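Local atomic coordinates of attaching and effacing protein, pathogenesis factor (Escherichia coli, PDB entry 4E9L), a protein that probably acts as a surface adhesin of the intimin/invasin family, this chain being a piece, presumably extracellular, built of tandem bacterial immunoglobulin-like domains. Residues A164-V169 / A182-V187; G107-I112 / I158-T163; T124-D129 / G152-Q157; G87-A92 / Q176-N181. All coordinates share one frame; numbering follows the deposited sequence.

Interaction 1 (A164-V169 / A182-V187)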
loop_
_atom_site.group_PDB
_atom_site.type_symbol
_atom_site.label_atom_id
_atom_site.label_comp_id
_atom_site.label_asym_id
_atom_site.label_seq_id
_atom_site.Cartn_x
_atom_site.Cartn_y
_atom_site.Cartn_z
ATOM N N ALA A 164 7.605 4.294 -21.602
ATOM C CA ALA A 164 6.518 3.362 -21.937
ATOM C C ALA A 164 5.196 4.091 -22.198
ATOM O O ALA A 164 5.009 5.223 -21.767
ATOM C CB ALA A 164 6.356 2.321 -20.831
ATOM N N GLY A 165 4.286 3.440 -22.908
ATOM C CA GLY A 165 2.997 4.049 -23.208
ATOM C C GLY A 165 2.601 3.947 -24.662
ATOM O O GLY A 165 3.156 3.141 -25.410
ATOM N N GLU A 166 1.637 4.761 -25.071
ATOM C CA GLU A 166 1.141 4.706 -26.435
ATOM C C GLU A 166 2.127 5.303 -27.443
ATOM O O GLU A 166 2.783 6.311 -27.166
ATOM C CB GLU A 166 -0.205 5.446 -26.532
ATOM C CG GLU A 166 -1.084 4.964 -27.678
ATOM C CD GLU A 166 -2.405 5.697 -27.858
ATOM O OE1 GLU A 166 -2.729 6.583 -27.032
ATOM O OE2 GLU A 166 -3.125 5.375 -28.830
ATOM N N LEU A 167 2.233 4.650 -28.596
ATOM C CA LEU A 167 3.004 5.141 -29.730
ATOM C C LEU A 167 2.032 5.138 -30.928
ATOM O O LEU A 167 1.450 4.103 -31.241
ATOM C CB LEU A 167 4.245 4.302 -30.039
ATOM C CG LEU A 167 5.027 4.751 -31.296
ATOM C CD1 LEU A 167 5.837 6.029 -31.018
ATOM C CD2 LEU A 167 5.937 3.647 -31.800
ATOM N N ASP A 168 1.805 6.307 -31.523
ATOM C CA ASP A 168 0.938 6.488 -32.692
ATOM C C ASP A 168 1.840 6.850 -33.857
ATOM O O ASP A 168 2.679 7.743 -33.721
ATOM C CB ASP A 168 -0.061 7.633 -32.454
ATOM C CG ASP A 168 -1.135 7.364 -31.418
ATOM O OD1 ASP A 168 -1.058 6.315 -30.737
ATOM O OD2 ASP A 168 -2.061 8.206 -31.291
ATOM N N VAL A 169 1.716 6.138 -34.972
ATOM C CA VAL A 169 2.542 6.390 -36.158
ATOM C C VAL A 169 1.643 6.648 -37.362
ATOM O O VAL A 169 0.746 5.849 -37.666
ATOM C CB VAL A 169 3.574 5.242 -36.420
ATOM C CG1 VAL A 169 4.510 5.569 -37.586
ATOM C CG2 VAL A 169 4.387 4.929 -35.162
ATOM N N ALA A 182 -3.923 6.416 -38.063
ATOM C CA ALA A 182 -2.581 6.170 -37.556
ATOM C C ALA A 182 -2.574 4.750 -36.987
ATOM O O ALA A 182 -3.634 4.249 -36.619
ATOM C CB ALA A 182 -2.262 7.160 -36.441
ATOM N N ALA A 183 -1.402 4.098 -36.936
ATOM C CA ALA A 183 -1.246 2.775 -36.327
ATOM C C ALA A 183 -0.949 3.049 -34.861
ATOM O O ALA A 183 -0.248 4.023 -34.545
ATOM C CB ALA A 183 -0.079 2.026 -36.961
ATOM N N LYS A 184 -1.505 2.242 -33.961
ATOM C CA LYS A 184 -1.291 2.474 -32.532
ATOM C C LYS A 184 -0.871 1.205 -31.804
ATOM O O LYS A 184 -1.503 0.159 -31.972
ATOM C CB LYS A 184 -2.559 3.066 -31.865
ATOM C CG LYS A 184 -3.010 4.417 -32.447
ATOM C CD LYS A 184 -4.304 4.934 -31.828
ATOM C CE LYS A 184 -4.673 6.286 -32.390
ATOM N NZ LYS A 184 -5.245 7.181 -31.349
ATOM N N VAL A 185 0.212 1.294 -31.018
ATOM C CA VAL A 185 0.689 0.202 -30.157
ATOM C C VAL A 185 0.939 0.737 -28.761
ATOM O O VAL A 185 1.101 1.951 -28.568
ATOM C CB VAL A 185 1.932 -0.586 -30.677
ATOM C CG1 VAL A 185 1.628 -1.346 -31.968
ATOM C CG2 VAL A 185 3.168 0.300 -30.827
ATOM N N THR A 186 1.014 -0.187 -27.795
ATOM C CA THR A 186 1.392 0.106 -26.428
ATOM C C THR A 186 2.830 -0.362 -26.331
ATOM O O THR A 186 3.123 -1.530 -26.604
ATOM C CB THR A 186 0.516 -0.661 -25.418
ATOM O OG1 THR A 186 -0.844 -0.306 -25.638
ATOM C CG2 THR A 186 0.916 -0.374 -23.961
ATOM N N VAL A 187 3.731 0.560 -26.000
ATOM C CA VAL A 187 5.135 0.218 -25.799
ATOM C C VAL A 187 5.195 -0.128 -24.296
ATOM O O VAL A 187 4.821 0.696 -23.464
ATOM C CB VAL A 187 6.101 1.355 -26.206
ATOM C CG1 VAL A 187 7.550 0.956 -25.935
ATOM C CG2 VAL A 187 5.906 1.742 -27.673
#
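E166, with CG anti to the backbone N (chi1 -155°) and its chain running on extended, converges with D168 and K184, in which CG lies anti to the carbonyl carbon. The lysine chain stays straight as far as CE and bends only at its last torsion, which brings NZ to the carboxylates. NZ lies 3.3 Å from D168 OD2, a salt bridge whose hydrogen bond is weak, and the bridge from NZ to E166 OE2 is long at 3.8 Å. Both carboxylates also lie along one side of the lysine's methylenes: D168 OD1 is 3.2 Å from K184 CG, and E166 OE2 is 3.3 Å from K184 CD. Because E166 OE2 and D168 OD1 are only 3.0 Å apart, the lysine's charge probably offsets their repulsion. A long, flexible cation suits this exposed place, where it can serve two anions. On the other face L167, V169, A183, V185 and V187 are buried, where their branched or small apolar side chains pack into the core; L167 CB meets V187 CG2 at 3.9 Å. Beyond them V169, A183 and V185 all touch L98. Six backbone hydrogen bonds tie the strands, two in each of the pairs G165–V187, L167–V185 and V169–A183; that from L167 N to V185 O measures 2.9 Å. G165 adopts backbone angles in which a side chain would collide with the preceding carbonyl. The N-to-C directions make an angle of 150°, the usual twist of an antiparallel pair, and this ladder, apolar within and charged without, is typical of one sheet of an immunoglobulin-like beta-sandwich.

Interaction 2 (G107-I112 / I158-T163)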
loop_
_atom_site.group_PDB
_atom_site.type_symbol
_atom_site.label_atom_id
_atom_site.label_comp_id
_atom_site.label_asym_id
_atom_site.label_seq_id
_atom_site.Cartn_x
_atom_site.Cartn_y
_atom_site.Cartn_z
ATOM N N GLY A 107 13.602 -1.108 -27.302
ATOM C CA GLY A 107 13.649 -2.071 -28.392
ATOM C C GLY A 107 13.387 -1.421 -29.740
ATOM O O GLY A 107 13.700 -0.240 -29.982
ATOM N N THR A 108 12.793 -2.190 -30.624
ATOM C CA THR A 108 12.460 -1.708 -31.964
ATOM C C THR A 108 11.072 -2.161 -32.385
ATOM O O THR A 108 10.565 -3.162 -31.883
ATOM C CB THR A 108 13.584 -2.098 -32.969
ATOM O OG1 THR A 108 13.313 -1.483 -34.227
ATOM C CG2 THR A 108 13.709 -3.601 -33.165
ATOM N N VAL A 109 10.465 -1.430 -33.320
ATOM C CA VAL A 109 9.148 -1.759 -33.878
ATOM C C VAL A 109 9.182 -1.429 -35.381
ATOM O O VAL A 109 9.848 -0.463 -35.787
ATOM C CB VAL A 109 7.972 -1.107 -33.082
ATOM C CG1 VAL A 109 8.053 0.420 -33.078
ATOM C CG2 VAL A 109 6.602 -1.596 -33.559
ATOM N N THR A 110 8.553 -2.267 -36.212
ATOM C CA THR A 110 8.593 -2.014 -37.654
ATOM C C THR A 110 7.303 -1.331 -38.076
ATOM O O THR A 110 6.243 -1.755 -37.655
ATOM C CB THR A 110 8.833 -3.317 -38.437
ATOM O OG1 THR A 110 10.026 -3.935 -37.942
ATOM C CG2 THR A 110 8.955 -3.082 -39.952
ATOM N N ALA A 111 7.397 -0.297 -38.924
ATOM C CA ALA A 111 6.226 0.383 -39.482
ATOM C C ALA A 111 6.089 -0.097 -40.917
ATOM O O ALA A 111 7.059 -0.054 -41.668
ATOM C CB ALA A 111 6.415 1.896 -39.454
ATOM N N ILE A 112 4.894 -0.554 -41.291
ATOM C CA ILE A 112 4.588 -1.038 -42.628
ATOM C C ILE A 112 3.419 -0.216 -43.165
ATOM O O ILE A 112 2.282 -0.361 -42.712
ATOM C CB ILE A 112 4.294 -2.564 -42.728
ATOM C CG1 ILE A 112 5.333 -3.423 -41.938
ATOM C CG2 ILE A 112 4.231 -2.983 -44.212
ATOM C CD1 ILE A 112 4.785 -3.941 -40.566
ATOM N N ILE A 158 11.580 1.697 -36.298
ATOM C CA ILE A 158 11.552 2.676 -35.201
ATOM C C ILE A 158 12.418 2.179 -34.025
ATOM O O ILE A 158 12.188 1.078 -33.535
ATOM C CB ILE A 158 10.105 3.074 -34.751
ATOM C CG1 ILE A 158 9.319 3.747 -35.904
ATOM C CG2 ILE A 158 10.153 4.030 -33.528
ATOM C CD1 ILE A 158 7.765 3.608 -35.784
ATOM N N SER A 159 13.421 2.960 -33.606
ATOM C CA SER A 159 14.236 2.628 -32.425
ATOM C C SER A 159 13.524 3.341 -31.292
ATOM O O SER A 159 13.391 4.565 -31.330
ATOM C CB SER A 159 15.662 3.171 -32.555
ATOM O OG SER A 159 16.297 2.626 -33.699
ATOM N N LEU A 160 12.991 2.578 -30.338
ATOM C CA LEU A 160 12.207 3.131 -29.236
ATOM C C LEU A 160 13.042 3.707 -28.146
ATOM O O LEU A 160 14.081 3.162 -27.810
ATOM C CB LEU A 160 11.257 2.072 -28.645
ATOM C CG LEU A 160 10.230 1.496 -29.628
ATOM C CD1 LEU A 160 9.696 0.180 -29.128
ATOM C CD2 LEU A 160 9.097 2.504 -29.901
ATOM N N GLY A 161 12.554 4.793 -27.571
ATOM C CA GLY A 161 13.180 5.409 -26.416
ATOM C C GLY A 161 12.862 4.575 -25.181
ATOM O O GLY A 161 12.349 3.450 -25.280
ATOM N N THR A 162 13.120 5.141 -24.008
ATOM C CA THR A 162 12.932 4.450 -22.727
ATOM C C THR A 162 11.608 4.765 -22.028
ATOM O O THR A 162 11.419 4.318 -20.894
ATOM C CB THR A 162 14.107 4.790 -21.811
ATOM O OG1 THR A 162 14.158 6.208 -21.672
ATOM C CG2 THR A 162 15.432 4.268 -22.337
ATOM N N THR A 163 10.694 5.527 -22.679
ATOM C CA THR A 163 9.399 5.889 -22.087
ATOM C C THR A 163 8.321 4.928 -22.550
ATOM O O THR A 163 8.107 4.802 -23.758
ATOM C CB THR A 163 9.006 7.346 -22.463
ATOM O OG1 THR A 163 10.056 8.223 -22.060
ATOM C CG2 THR A 163 7.665 7.781 -21.833
#
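T108, V109 and I158 form the hydrogen-bonded heart of this contact, around one carbonyl. I158 O accepts from V109 N at 3.1 Å, in the carbonyl plane, and also from the hydroxyl of T108, whose OG1 stands 2.9 Å from I158 O but well above that plane. The threonine can do this because its OG1 lies opposite its own backbone N (chi1 -173°), swung across to the neighbouring strand. In return I158 N gives a nearly straight bond to V109 O, 2.8 Å long. Two residues further along, L160 N reaches G107 O at 2.9 Å, extending the antiparallel ladder just past the strand end.

Apolar contacts occupy the buried face. V109 and I158 lie side by side and point the same way, with V109 CG1 3.7 Å from I158 CB. The same methyl group meets L160 CD2 at 3.9 Å, the leucine passing at a slant. A111 CB lies near I158 CD1, and A111 also touches W146 and L98, a place suited to a small side chain.

Beta-branched residues suit these extended backbones, and T108 suits an exposed position because its hydroxyl finds a partner in the main chain. With two donors on I158 O and apolar contacts of V109, A111, I158 and L160 on the buried face, the chemistry implies an antiparallel pairing of two inner strands, polar on its outer side and hydrophobic towards the core.

Interaction 3 (T124-D129 / G152-Q157)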
loop_
_atom_site.group_PDB
_atom_site.type_symbol
_atom_site.label_atom_id
_atom_site.label_comp_id
_atom_site.label_asym_id
_atom_site.label_seq_id
_atom_site.Cartn_x
_atom_site.Cartn_y
_atom_site.Cartn_z
ATOM N N THR A 124 4.132 3.386 -55.761
ATOM C CA THR A 124 5.588 3.331 -55.548
ATOM C C THR A 124 6.221 4.618 -56.109
ATOM O O THR A 124 5.560 5.365 -56.844
ATOM C CB THR A 124 6.215 2.093 -56.266
ATOM O OG1 THR A 124 6.021 2.229 -57.677
ATOM C CG2 THR A 124 5.622 0.770 -55.803
ATOM N N GLY A 125 7.492 4.848 -55.776
ATOM C CA GLY A 125 8.259 5.980 -56.291
ATOM C C GLY A 125 7.949 7.345 -55.708
ATOM O O GLY A 125 8.357 8.365 -56.282
ATOM N N LEU A 126 7.245 7.378 -54.553
ATOM C CA LEU A 126 6.925 8.611 -53.829
ATOM C C LEU A 126 8.182 9.096 -53.072
ATOM O O LEU A 126 9.151 8.346 -52.909
ATOM C CB LEU A 126 5.839 8.314 -52.757
ATOM C CG LEU A 126 4.439 7.917 -53.201
ATOM C CD1 LEU A 126 3.636 7.500 -52.011
ATOM C CD2 LEU A 126 3.718 9.056 -53.922
ATOM N N ASN A 127 8.125 10.328 -52.553
ATOM C CA ASN A 127 9.171 10.895 -51.701
ATOM C C ASN A 127 8.493 11.217 -50.352
ATOM O O ASN A 127 8.052 12.347 -50.124
ATOM C CB ASN A 127 9.816 12.131 -52.324
ATOM C CG ASN A 127 10.891 12.711 -51.442
ATOM O OD1 ASN A 127 11.639 11.986 -50.774
ATOM N ND2 ASN A 127 10.911 14.023 -51.343
ATOM N N PRO A 128 8.303 10.209 -49.483
ATOM C CA PRO A 128 7.586 10.476 -48.231
ATOM C C PRO A 128 8.390 11.273 -47.202
ATOM O O PRO A 128 9.628 11.225 -47.169
ATOM C CB PRO A 128 7.240 9.077 -47.722
ATOM C CG PRO A 128 8.320 8.205 -48.245
ATOM C CD PRO A 128 8.719 8.792 -49.581
ATOM N N ASP A 129 7.664 11.958 -46.306
ATOM C CA ASP A 129 8.260 12.662 -45.190
ATOM C C ASP A 129 8.739 11.603 -44.221
ATOM O O ASP A 129 8.398 10.442 -44.371
ATOM C CB ASP A 129 7.198 13.496 -44.445
ATOM C CG ASP A 129 6.318 14.402 -45.282
ATOM O OD1 ASP A 129 6.575 14.525 -46.509
ATOM O OD2 ASP A 129 5.409 15.034 -44.705
ATOM N N GLY A 152 3.944 -1.423 -53.226
ATOM C CA GLY A 152 2.968 -0.572 -52.547
ATOM C C GLY A 152 3.229 -0.547 -51.054
ATOM O O GLY A 152 2.646 0.273 -50.339
ATOM N N THR A 153 4.096 -1.448 -50.560
ATOM C CA THR A 153 4.467 -1.412 -49.147
ATOM C C THR A 153 5.771 -0.641 -49.006
ATOM O O THR A 153 6.663 -0.727 -49.857
ATOM C CB THR A 153 4.477 -2.784 -48.436
ATOM O OG1 THR A 153 5.581 -3.561 -48.887
ATOM C CG2 THR A 153 3.157 -3.554 -48.582
ATOM N N TRP A 154 5.839 0.125 -47.931
ATOM C CA TRP A 154 6.931 0.981 -47.524
ATOM C C TRP A 154 7.243 0.610 -46.080
ATOM O O TRP A 154 6.322 0.506 -45.257
ATOM C CB TRP A 154 6.481 2.434 -47.621
ATOM C CG TRP A 154 6.192 2.867 -49.027
ATOM C CD1 TRP A 154 5.091 2.566 -49.778
ATOM C CD2 TRP A 154 7.019 3.702 -49.837
ATOM N NE1 TRP A 154 5.190 3.158 -51.015
ATOM C CE2 TRP A 154 6.348 3.896 -51.062
ATOM C CE3 TRP A 154 8.244 4.360 -49.619
ATOM C CZ2 TRP A 154 6.880 4.679 -52.090
ATOM C CZ3 TRP A 154 8.765 5.144 -50.634
ATOM C CH2 TRP A 154 8.081 5.306 -51.849
ATOM N N THR A 155 8.511 0.349 -45.769
ATOM C CA THR A 155 8.840 -0.080 -44.399
ATOM C C THR A 155 9.837 0.862 -43.724
ATOM O O THR A 155 10.743 1.356 -44.388
ATOM C CB THR A 155 9.395 -1.536 -44.413
ATOM O OG1 THR A 155 10.472 -1.595 -45.324
ATOM C CG2 THR A 155 8.360 -2.578 -44.834
ATOM N N ALA A 156 9.666 1.123 -42.413
ATOM C CA ALA A 156 10.607 1.933 -41.624
ATOM C C ALA A 156 10.815 1.273 -40.279
ATOM O O ALA A 156 9.895 0.653 -39.754
ATOM C CB ALA A 156 10.108 3.358 -41.446
ATOM N N GLN A 157 12.028 1.386 -39.727
ATOM C CA GLN A 157 12.318 0.798 -38.427
ATOM C C GLN A 157 12.323 1.893 -37.389
ATOM O O GLN A 157 12.963 2.936 -37.596
ATOM C CB GLN A 157 13.686 0.065 -38.442
ATOM C CG GLN A 157 13.779 -1.109 -39.428
ATOM C CD GLN A 157 12.771 -2.225 -39.195
ATOM O OE1 GLN A 157 12.307 -2.476 -38.076
ATOM N NE2 GLN A 157 12.444 -2.948 -40.259
#
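W154 rises from strand 153-159 into the loop 124-129, and its indole carries nearly the whole contact. From CB, the first torsion puts CG opposite the carbonyl carbon (chi1 -65°), throwing the ring system towards the loop. On the pyrrole side NE1 hydrogen-bonds V123 O, just before the loop segment, which satisfies the polar corner of this buried ring and helps set its rotation. The benzene side then does the packing. CE3 comes first, with P128 CG 4.1 Å away. Next along the rim, CZ3 meets P128 CD at 3.8 Å, the proline ring meeting the indole obliquely. At the far tip, CH2 lies 3.4 Å from L126 O. CZ2 completes the circuit: it touches L126 CB at 3.8 Å and the backbone G125 N at 3.7 Å, that nitrogen being hydrogen-bonded to D148. The loop thus curls around the outer end of the indole, while W113 meets the ring with planes about 35° apart.

Residue types fit their tasks. P128 offers a rigid apolar surface, and L126 lends its CB to the tryptophan while its branch extends on to L89. G125 has a positive phi that glycine takes readily. Where the strand begins, T124 CG2 rests 3.8 Å from G152 N, and G152 has backbone angles that glycine tolerates because it lacks a CB. A buried tryptophan with a connecting loop packed round its outer end is consistent with the core of an immunoglobulin-like beta-sandwich near its end.

Interaction 4 (G87-A92 / Q176-N181)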
loop_
_atom_site.group_PDB
_atom_site.type_symbol
_atom_site.label_atom_id
_atom_site.label_comp_id
_atom_site.label_asym_id
_atom_site.label_seq_id
_atom_site.Cartn_x
_atom_site.Cartn_y
_atom_site.Cartn_z
ATOM N N GLY A 87 -2.551 5.935 -60.029
ATOM C CA GLY A 87 -2.967 7.314 -59.812
ATOM C C GLY A 87 -2.286 7.920 -58.594
ATOM O O GLY A 87 -1.408 7.288 -57.986
ATOM N N PRO A 88 -2.657 9.152 -58.184
ATOM C CA PRO A 88 -2.014 9.723 -56.986
ATOM C C PRO A 88 -2.378 8.978 -55.696
ATOM O O PRO A 88 -3.448 8.355 -55.613
ATOM C CB PRO A 88 -2.467 11.184 -56.963
ATOM C CG PRO A 88 -3.527 11.317 -57.981
ATOM C CD PRO A 88 -3.669 10.056 -58.766
ATOM N N LEU A 89 -1.481 9.029 -54.694
ATOM C CA LEU A 89 -1.765 8.375 -53.403
ATOM C C LEU A 89 -3.095 8.891 -52.868
ATOM O O LEU A 89 -3.378 10.099 -52.897
ATOM C CB LEU A 89 -0.671 8.663 -52.366
ATOM C CG LEU A 89 -0.890 7.984 -51.013
ATOM C CD1 LEU A 89 0.252 7.151 -50.638
ATOM C CD2 LEU A 89 -1.202 8.982 -49.941
ATOM N N ASP A 90 -3.896 7.976 -52.368
ATOM C CA ASP A 90 -5.157 8.348 -51.757
ATOM C C ASP A 90 -5.104 7.870 -50.306
ATOM O O ASP A 90 -5.073 6.663 -50.077
ATOM C CB ASP A 90 -6.330 7.706 -52.521
ATOM C CG ASP A 90 -7.673 8.310 -52.138
ATOM O OD1 ASP A 90 -8.016 8.286 -50.941
ATOM O OD2 ASP A 90 -8.384 8.787 -53.037
ATOM N N ALA A 91 -5.083 8.804 -49.321
ATOM C CA ALA A 91 -5.020 8.416 -47.894
ATOM C C ALA A 91 -6.157 7.489 -47.454
ATOM O O ALA A 91 -5.910 6.579 -46.670
ATOM C CB ALA A 91 -4.985 9.639 -46.995
ATOM N N ALA A 92 -7.395 7.711 -47.947
ATOM C CA ALA A 92 -8.550 6.863 -47.578
ATOM C C ALA A 92 -8.379 5.378 -47.998
ATOM O O ALA A 92 -8.961 4.496 -47.365
ATOM C CB ALA A 92 -9.841 7.444 -48.149
ATOM N N GLN A 176 0.833 16.155 -45.076
ATOM C CA GLN A 176 -0.547 15.611 -45.092
ATOM C C GLN A 176 -0.577 14.127 -44.711
ATOM O O GLN A 176 0.290 13.376 -45.156
ATOM C CB GLN A 176 -1.177 15.782 -46.494
ATOM C CG GLN A 176 -1.171 17.217 -47.048
ATOM C CD GLN A 176 -1.998 18.171 -46.218
ATOM O OE1 GLN A 176 -3.174 17.926 -45.909
ATOM N NE2 GLN A 176 -1.387 19.271 -45.817
ATOM N N ASP A 177 -1.596 13.689 -43.940
ATOM C CA ASP A 177 -1.771 12.272 -43.596
ATOM C C ASP A 177 -1.793 11.434 -44.879
ATOM O O ASP A 177 -2.453 11.801 -45.862
ATOM C CB ASP A 177 -3.075 12.035 -42.818
ATOM C CG ASP A 177 -3.153 12.660 -41.443
ATOM O OD1 ASP A 177 -2.084 13.003 -40.876
ATOM O OD2 ASP A 177 -4.261 12.694 -40.882
ATOM N N ALA A 178 -1.017 10.346 -44.874
ATOM C CA ALA A 178 -0.897 9.467 -46.020
ATOM C C ALA A 178 -1.477 8.053 -45.786
ATOM O O ALA A 178 -1.222 7.135 -46.574
ATOM C CB ALA A 178 0.550 9.423 -46.497
ATOM N N ALA A 179 -2.310 7.909 -44.728
ATOM C CA ALA A 179 -3.051 6.688 -44.411
ATOM C C ALA A 179 -4.376 7.109 -43.788
ATOM O O ALA A 179 -4.473 8.223 -43.276
ATOM C CB ALA A 179 -2.263 5.801 -43.447
ATOM N N ALA A 180 -5.391 6.232 -43.833
ATOM C CA ALA A 180 -6.736 6.536 -43.318
ATOM C C ALA A 180 -6.708 6.779 -41.821
ATOM O O ALA A 180 -7.368 7.693 -41.345
ATOM C CB ALA A 180 -7.700 5.397 -43.652
ATOM N N ASN A 181 -5.935 5.982 -41.084
ATOM C CA ASN A 181 -5.797 6.138 -39.630
ATOM C C ASN A 181 -4.361 5.866 -39.214
ATOM O O ASN A 181 -3.659 5.156 -39.922
ATOM C CB ASN A 181 -6.761 5.198 -38.896
ATOM C CG ASN A 181 -8.186 5.674 -38.992
ATOM O OD1 ASN A 181 -8.523 6.799 -38.612
ATOM N ND2 ASN A 181 -9.027 4.873 -39.593
#
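The peptide group joining A178 to A179 is the flat surface on which A91 and L89 settle. A91 CB stands almost squarely over one face of it, 4.0 Å from A178 C. The leucine approaches from the same side but obliquely, near the oxygen, with L89 CD2 3.8 Å from A178 O. That oxygen accepts a hydrogen bond from the indole N-H of W113. The next peptide plane, between A179 and A180, has A91 O above its face: the oxygen is 2.9 Å from A180 N, yet it stands nearly at right angles to the plane, and the N-H cannot aim at it. Proximity here is therefore packing and not a hydrogen bond.

Van der Waals contacts fill in the rest. L89 places CG opposite its backbone N (chi1 -179°), so that the branch reaches the other segment and CD2 makes an apolar contact with A178 CB at 3.9 Å. A91 CB is also 3.5 Å from D177 O. In the bacterial immunoglobulin-like domain this is where the loop leading into strand 95-99 lies against the loop that follows strand 176-177, so two irregular pieces from distant parts of the sequence share one corner of the beta-sandwich. Alanines suit such a place because backbones can approach closely only where side chains are short; the CA atoms of A91 and A179 are 4.4 Å apart. The approach has a cost, since A179 N is buried without a partner. On the outer side A180 CB lies 3.7 Å from A91 O, and D90 OD1 accepts a weak bond from A92 N.

In the fold
All four contacts belong to the first of the modelled bacterial immunoglobulin-like domains. Interactions 1 and 2 are regular strand pairings in opposed sheets, and their buried faces meet in the core, V169 against I158 and L167 and V187 against L160. Only interaction 1 carries salt bridges, on its solvent side. Interaction 3 shares strand 153-159 with interaction 2, the two being joined by T110–Q157 and A111–A156 hydrogen bonds. Interaction 4, about 12 Å from interaction 3 between centres, is linked to it by L126 and L89. Interactions 1 and 2 combine backbone hydrogen bonds with buried apolar faces, whereas 3 and 4, with just two buried residues each, rest on van der Waals packing of loops.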